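Local coordinates for protein 16S rRNA (guanine(1405)-N(7))-methyltransferase (Klebsiella pneumoniae, PDB 6PI9) that probably methylates the N7 position of guanine 1405 in 16S rRNA, using S-adenosyl-L-methionine, and so confers resistance to various aminoglycosides, at residues A[28-31]-A[32-36]; A[198-201]-A[202-206]. All blocks are in the same frame, centred on the assembly; numbering follows the deposited sequence.

Contact 1. Residues A[28-31]-A[32-36]; sequences RRVF and MELLP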
ATOM      1  N   ARG A  28      20.719   1.659  -3.034  1.00 33.87           N
ATOM      2  CA  ARG A  28      21.885   0.810  -2.814  1.00 37.40           C
ATOM      3  C   ARG A  28      21.843   0.119  -1.435  1.00 39.11           C
ATOM      4  O   ARG A  28      22.124  -1.085  -1.317  1.00 39.37           O
ATOM      5  CB  ARG A  28      23.127   1.695  -2.990  1.00 43.21           C
ATOM      6  CG  ARG A  28      24.401   0.982  -3.108  1.00 50.39           C
ATOM      7  CD  ARG A  28      25.561   2.018  -3.413  1.00 55.53           C
ATOM      8  NE  ARG A  28      25.530   2.601  -4.762  1.00 57.61           N
ATOM      9  CZ  ARG A  28      25.185   3.864  -5.022  1.00 63.62           C
ATOM     10  NH1 ARG A  28      24.824   4.698  -4.024  1.00 58.17           N
ATOM     11  NH2 ARG A  28      25.221   4.309  -6.280  1.00 66.61           N
ATOM     12  N   ARG A  29      21.511   0.868  -0.375  1.00 36.11           N
ATOM     13  CA  ARG A  29      21.424   0.265   0.963  1.00 36.59           C
ATOM     14  C   ARG A  29      20.418  -0.886   0.998  1.00 39.17           C
ATOM     15  O   ARG A  29      20.716  -1.986   1.511  1.00 36.21           O
ATOM     16  CB  ARG A  29      21.036   1.339   2.010  1.00 34.55           C
ATOM     17  CG  ARG A  29      20.872   0.773   3.410  1.00 38.55           C
ATOM     18  CD  ARG A  29      20.349   1.799   4.463  1.00 38.44           C
ATOM     19  NE  ARG A  29      19.126   2.514   4.072  1.00 43.40           N
ATOM     20  CZ  ARG A  29      17.887   2.004   4.125  1.00 46.24           C
ATOM     21  NH1 ARG A  29      17.692   0.765   4.584  1.00 50.75           N
ATOM     22  NH2 ARG A  29      16.840   2.751   3.760  1.00 41.47           N
ATOM     23  N   VAL A  30      19.226  -0.668   0.436  1.00 34.03           N
ATOM     24  CA  VAL A  30      18.206  -1.730   0.440  1.00 34.23           C
ATOM     25  C   VAL A  30      18.711  -2.935  -0.328  1.00 37.41           C
ATOM     26  O   VAL A  30      18.578  -4.102   0.098  1.00 38.02           O
ATOM     27  CB  VAL A  30      16.898  -1.171  -0.155  1.00 40.14           C
ATOM     28  CG1 VAL A  30      15.895  -2.267  -0.541  1.00 37.37           C
ATOM     29  CG2 VAL A  30      16.255  -0.221   0.865  1.00 37.22           C
ATOM     30  N   PHE A  31      19.312  -2.686  -1.486  1.00 34.69           N
ATOM     31  CA  PHE A  31      19.759  -3.837  -2.265  1.00 33.69           C
ATOM     32  C   PHE A  31      20.868  -4.597  -1.534  1.00 34.66           C
ATOM     33  O   PHE A  31      20.905  -5.843  -1.555  1.00 36.12           O
ATOM     34  CB  PHE A  31      20.197  -3.347  -3.651  1.00 35.28           C
ATOM     35  CG  PHE A  31      20.754  -4.448  -4.545  1.00 36.42           C
ATOM     36  CD1 PHE A  31      19.905  -5.307  -5.257  1.00 34.85           C
ATOM     37  CD2 PHE A  31      22.113  -4.643  -4.620  1.00 36.32           C
ATOM     38  CE1 PHE A  31      20.425  -6.309  -6.058  1.00 39.16           C
ATOM     39  CE2 PHE A  31      22.643  -5.656  -5.404  1.00 36.03           C
ATOM     40  CZ  PHE A  31      21.807  -6.469  -6.137  1.00 39.59           C
ATOM     41  N   MET A  32      21.826  -3.883  -0.941  1.00 34.23           N
ATOM     42  CA  MET A  32      22.921  -4.590  -0.270  1.00 39.85           C
ATOM     43  C   MET A  32      22.453  -5.345   0.984  1.00 39.95           C
ATOM     44  O   MET A  32      23.055  -6.368   1.358  1.00 42.03           O
ATOM     45  CB  MET A  32      24.035  -3.598   0.103  1.00 39.32           C
ATOM     46  CG  MET A  32      24.731  -2.985  -1.089  1.00 41.60           C
ATOM     47  SD  MET A  32      25.368  -4.147  -2.305  1.00 50.46           S
ATOM     48  CE  MET A  32      26.672  -4.955  -1.363  1.00 55.49           C
ATOM     49  N   GLU A  33      21.406  -4.859   1.657  1.00 34.47           N
ATOM     50  CA  GLU A  33      20.840  -5.622   2.765  1.00 36.58           C
ATOM     51  C   GLU A  33      20.221  -6.930   2.276  1.00 36.01           C
ATOM     52  O   GLU A  33      20.279  -7.960   2.971  1.00 39.13           O
ATOM     53  CB  GLU A  33      19.787  -4.780   3.490  1.00 41.86           C
ATOM     54  CG  GLU A  33      20.375  -3.652   4.280  1.00 56.60           C
ATOM     55  CD  GLU A  33      19.316  -2.738   4.905  1.00 64.47           C
ATOM     56  OE1 GLU A  33      18.116  -3.069   4.770  1.00 69.21           O
ATOM     57  OE2 GLU A  33      19.690  -1.687   5.499  1.00 64.66           O
ATOM     58  N   LEU A  34      19.676  -6.936   1.060  1.00 35.92           N
ATOM     59  CA  LEU A  34      18.984  -8.132   0.561  1.00 36.04           C
ATOM     60  C   LEU A  34      19.903  -9.068  -0.194  1.00 38.88           C
ATOM     61  O   LEU A  34      19.664 -10.305  -0.233  1.00 37.84           O
ATOM     62  CB  LEU A  34      17.821  -7.717  -0.352  1.00 34.55           C
ATOM     63  CG  LEU A  34      16.727  -6.969   0.439  1.00 39.83           C
ATOM     64  CD1 LEU A  34      15.770  -6.235  -0.505  1.00 36.60           C
ATOM     65  CD2 LEU A  34      15.962  -7.948   1.318  1.00 44.08           C
ATOM     66  N   LEU A  35      20.959  -8.503  -0.772  1.00 38.61           N
ATOM     67  CA  LEU A  35      21.868  -9.290  -1.594  1.00 40.92           C
ATOM     68  C   LEU A  35      22.385 -10.530  -0.910  1.00 39.91           C
ATOM     69  O   LEU A  35      22.612 -11.510  -1.613  1.00 45.28           O
ATOM     70  CB  LEU A  35      23.061  -8.449  -2.075  1.00 43.22           C
ATOM     71  CG  LEU A  35      24.057  -9.246  -2.939  1.00 46.18           C
ATOM     72  CD1 LEU A  35      23.440  -9.712  -4.231  1.00 48.90           C
ATOM     73  CD2 LEU A  35      25.211  -8.373  -3.227  1.00 45.13           C
ATOM     74  N   PRO A  36      22.649 -10.599   0.385  1.00 41.26           N
ATOM     75  CA  PRO A  36      23.104 -11.895   0.936  1.00 44.12           C
ATOM     76  C   PRO A  36      22.007 -12.902   1.194  1.00 46.00           C
ATOM     77  O   PRO A  36      22.336 -14.074   1.461  1.00 49.48           O
ATOM     78  CB  PRO A  36      23.811 -11.509   2.244  1.00 45.89           C
ATOM     79  CG  PRO A  36      23.344 -10.114   2.539  1.00 46.58           C
ATOM     80  CD  PRO A  36      23.025  -9.466   1.251  1.00 38.13           C
TER
HETATM   81  O   HOH W   1      15.903  -1.844   5.343  1.00 53.69           O

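Contact 2. Residues A[198-201]-A[202-206]; sequences AELL and ASLRA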
ATOM      1  N   ALA A 198      12.049   3.762  18.179  1.00 33.46           N
ATOM      2  CA  ALA A 198      12.394   4.259  19.510  1.00 37.68           C
ATOM      3  C   ALA A 198      13.683   5.073  19.481  1.00 38.36           C
ATOM      4  O   ALA A 198      13.850   6.024  20.267  1.00 39.93           O
ATOM      5  CB  ALA A 198      12.518   3.064  20.478  1.00 35.72           C
ATOM      6  N   GLU A 199      14.627   4.706  18.612  1.00 35.05           N
ATOM      7  CA  GLU A 199      15.891   5.444  18.582  1.00 40.16           C
ATOM      8  C   GLU A 199      15.662   6.847  18.016  1.00 42.88           C
ATOM      9  O   GLU A 199      16.209   7.831  18.521  1.00 41.80           O
ATOM     10  CB  GLU A 199      16.891   4.665  17.744  1.00 42.78           C
ATOM     11  CG  GLU A 199      18.232   5.266  17.672  1.00 55.71           C
ATOM     12  CD  GLU A 199      19.214   4.335  16.974  1.00 69.75           C
ATOM     13  OE1 GLU A 199      20.435   4.616  17.109  1.00 77.58           O
ATOM     14  OE2 GLU A 199      18.762   3.334  16.293  1.00 64.32           O
ATOM     15  N   LEU A 200      14.820   6.946  16.989  1.00 36.09           N
ATOM     16  CA  LEU A 200      14.478   8.234  16.408  1.00 39.25           C
ATOM     17  C   LEU A 200      13.727   9.115  17.402  1.00 39.89           C
ATOM     18  O   LEU A 200      14.079  10.281  17.595  1.00 38.76           O
ATOM     19  CB  LEU A 200      13.652   8.019  15.145  1.00 36.95           C
ATOM     20  CG  LEU A 200      13.124   9.256  14.415  1.00 35.70           C
ATOM     21  CD1 LEU A 200      14.315  10.116  13.980  1.00 37.60           C
ATOM     22  CD2 LEU A 200      12.299   8.817  13.142  1.00 34.68           C
ATOM     23  N   LEU A 201      12.669   8.581  18.032  1.00 36.21           N
ATOM     24  CA  LEU A 201      11.907   9.391  18.991  1.00 34.59           C
ATOM     25  C   LEU A 201      12.789   9.913  20.119  1.00 43.33           C
ATOM     26  O   LEU A 201      12.656  11.073  20.542  1.00 44.74           O
ATOM     27  CB  LEU A 201      10.756   8.546  19.562  1.00 32.14           C
ATOM     28  CG  LEU A 201       9.627   8.133  18.620  1.00 32.74           C
ATOM     29  CD1 LEU A 201       8.851   7.002  19.257  1.00 32.01           C
ATOM     30  CD2 LEU A 201       8.641   9.278  18.303  1.00 33.64           C
ATOM     31  N   ALA A 202      13.693   9.076  20.640  1.00 41.14           N
ATOM     32  CA  ALA A 202      14.504   9.491  21.787  1.00 45.04           C
ATOM     33  C   ALA A 202      15.554  10.549  21.442  1.00 44.28           C
ATOM     34  O   ALA A 202      16.084  11.196  22.357  1.00 49.25           O
ATOM     35  CB  ALA A 202      15.207   8.279  22.406  1.00 46.57           C
ATOM     36  N   SER A 203      15.879  10.737  20.167  1.00 42.83           N
ATOM     37  CA  SER A 203      16.998  11.594  19.783  1.00 46.69           C
ATOM     38  C   SER A 203      16.605  12.893  19.085  1.00 44.23           C
ATOM     39  O   SER A 203      17.466  13.792  18.961  1.00 43.47           O
ATOM     40  CB  SER A 203      17.963  10.830  18.857  1.00 58.30           C
ATOM     41  OG  SER A 203      18.554   9.717  19.509  1.00 65.26           O
ATOM     42  N   LEU A 204      15.362  13.014  18.601  1.00 40.78           N
ATOM     43  CA  LEU A 204      14.928  14.251  17.956  1.00 42.73           C
ATOM     44  C   LEU A 204      15.054  15.447  18.899  1.00 49.26           C
ATOM     45  O   LEU A 204      14.767  15.357  20.097  1.00 52.15           O
ATOM     46  CB  LEU A 204      13.484  14.097  17.469  1.00 42.63           C
ATOM     47  CG  LEU A 204      13.381  13.248  16.210  1.00 40.99           C
ATOM     48  CD1 LEU A 204      11.910  12.922  15.913  1.00 35.30           C
ATOM     49  CD2 LEU A 204      14.082  13.904  14.986  1.00 43.00           C
ATOM     50  N   ARG A 205      15.511  16.571  18.357  1.00 45.82           N
ATOM     51  CA  ARG A 205      15.744  17.755  19.188  1.00 57.27           C
ATOM     52  C   ARG A 205      14.559  18.706  19.104  1.00 61.05           C
ATOM     53  O   ARG A 205      14.734  19.888  18.820  1.00 69.99           O
ATOM     54  CB  ARG A 205      17.035  18.444  18.761  1.00 64.06           C
ATOM     55  CG  ARG A 205      18.296  17.625  18.976  1.00 69.93           C
ATOM     56  CD  ARG A 205      19.456  18.245  18.209  1.00 77.04           C
ATOM     57  NE  ARG A 205      20.736  17.605  18.513  1.00 83.49           N
ATOM     58  CZ  ARG A 205      21.882  17.877  17.883  1.00 86.86           C
ATOM     59  NH1 ARG A 205      21.912  18.775  16.903  1.00 83.90           N
ATOM     60  NH2 ARG A 205      23.007  17.258  18.239  1.00 90.82           N
ATOM     61  N   ALA A 206      13.338  18.194  19.294  1.00 51.35           N
ATOM     62  CA  ALA A 206      12.136  19.022  19.323  1.00 47.49           C
ATOM     63  C   ALA A 206      11.339  18.621  20.563  1.00 49.71           C
ATOM     64  O   ALA A 206      11.196  17.410  20.848  1.00 51.95           O
ATOM     65  CB  ALA A 206      11.274  18.860  18.062  1.00 45.87           C
TER

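Contact 1. Residues A[28-31]-A[32-36]
Arg29 and Glu33, one helical turn apart, lie side by side and form a salt bridge. NH1 of Arg29 donates to OE2 of Glu33 over 3.3 Å. The oxygen sits at the edge of the guanidinium, in its plane, but the donor reaches the carboxylate from above. The two planes are 52° apart. Arg29 starts with CG anti to the backbone N (chi1 178°) and bends at chi3 (52°), which turns the guanidinium back toward Glu33. A water accepts weakly from NH1 and sits 2.6 Å from Glu33 OE1. The strongest partner of Arg29 is Asp167, which pairs with NH2 and binds S-adenosyl-L-homocysteine; the Arg29 side chain is about 4 Å from this ligand. Arg29 thus backs a ligand-binding residue, and Glu33 stands behind Arg29 and probably helps to position it.

This is i to i+4 pairing in the last turns of helix 24-34. The helical bonds run from Met32 N to Arg28 O (2.8 Å) through Leu35 N to Phe31 O (2.8 Å).

On the buried side, Val30 CG1 lies alongside Leu34 CD1 at 4.0 Å. Exposed Met32 brings SD to the edge of the buried Phe31 ring, a Met-aromatic contact 5.3 Å from the ring centroid. CZ of the same ring meets Leu35 CD1 at 4.1 Å. Helix 4-14 packs on Phe31 through Ala9, Leu10 and Leu13, while helix 41-57 meets Val30, Phe31 and Leu34.

Contact 2. Residues A[198-201]-A[202-206]
The C-terminal end of helix 196-203 runs out here into the link to strand 208-214 of the central sheet. Leu200 and Leu204 make the main side-chain contact. CD1 of Leu200 touches CD2 of Leu204 at 3.9 Å, and the two side chains cross at a slant. Leu200 holds CG anti to its own N (chi1 177°), beside its carbonyl carbon, which carries the branch toward the next turn. CG of Leu204 also lies 3.3 Å from Leu200 O.

That carbonyl oxygen takes two backbone donors of different spacing. Leu204 N, the i+4 donor, approaches nearly in line with the C=O bond, at 3.2 Å. Ser203 N, the i+3 donor, is also 3.2 Å from Leu200 O but comes from 64° out of the carbonyl plane. Here the helix loses its regular bonding, and 202-203 is only weakly bonded. Two residues earlier, Ala198 O accepts from Ala202 N at 3.1 Å, an i to i+4 bond.

Ser203 adds a side-chain bond. Its OG donates to Glu199 O at 3.2 Å, so the hydroxyl folds back onto the preceding turn. A chi1 of -63° brings OG beside the backbone N and within range of that carbonyl.

Leu182 of strand 179-183 touches Leu200, Leu201 and Leu204, and Leu201 also meets Leu186, Phe233 and Ile236. The carbonyl oxygen of Leu201 accepts a hydrogen bond from Arg259 of strand 252-259. The Leu200 side chain is about 4 Å from that of Leu168, which binds S-adenosyl-L-homocysteine. A helix laid on the sheet through leucines, then passing into the next parallel strand, is typical of the Rossmann-like fold of S-adenosylmethionine-dependent methyltransferases.

Both contacts are local, at the C-terminal ends of helices, and each is partly buried. Their centres are about 26 Å apart, they do not touch, and they share no helix or strand. Contact 1 belongs to the N-terminal helices, packing against helices 4-14 and 41-57, with its centre about 22 Å from that of the chain. Contact 2 lies closer in, at about 16 Å, and packs on the central sheet. Both have an apolar face. Contact 1 adds an ionic pair beside the ligand pocket and a Met-aromatic contact. Contact 2 has leucines and a serine-to-backbone bond, and its Leu200 side chain is about 8 Å from the ligand.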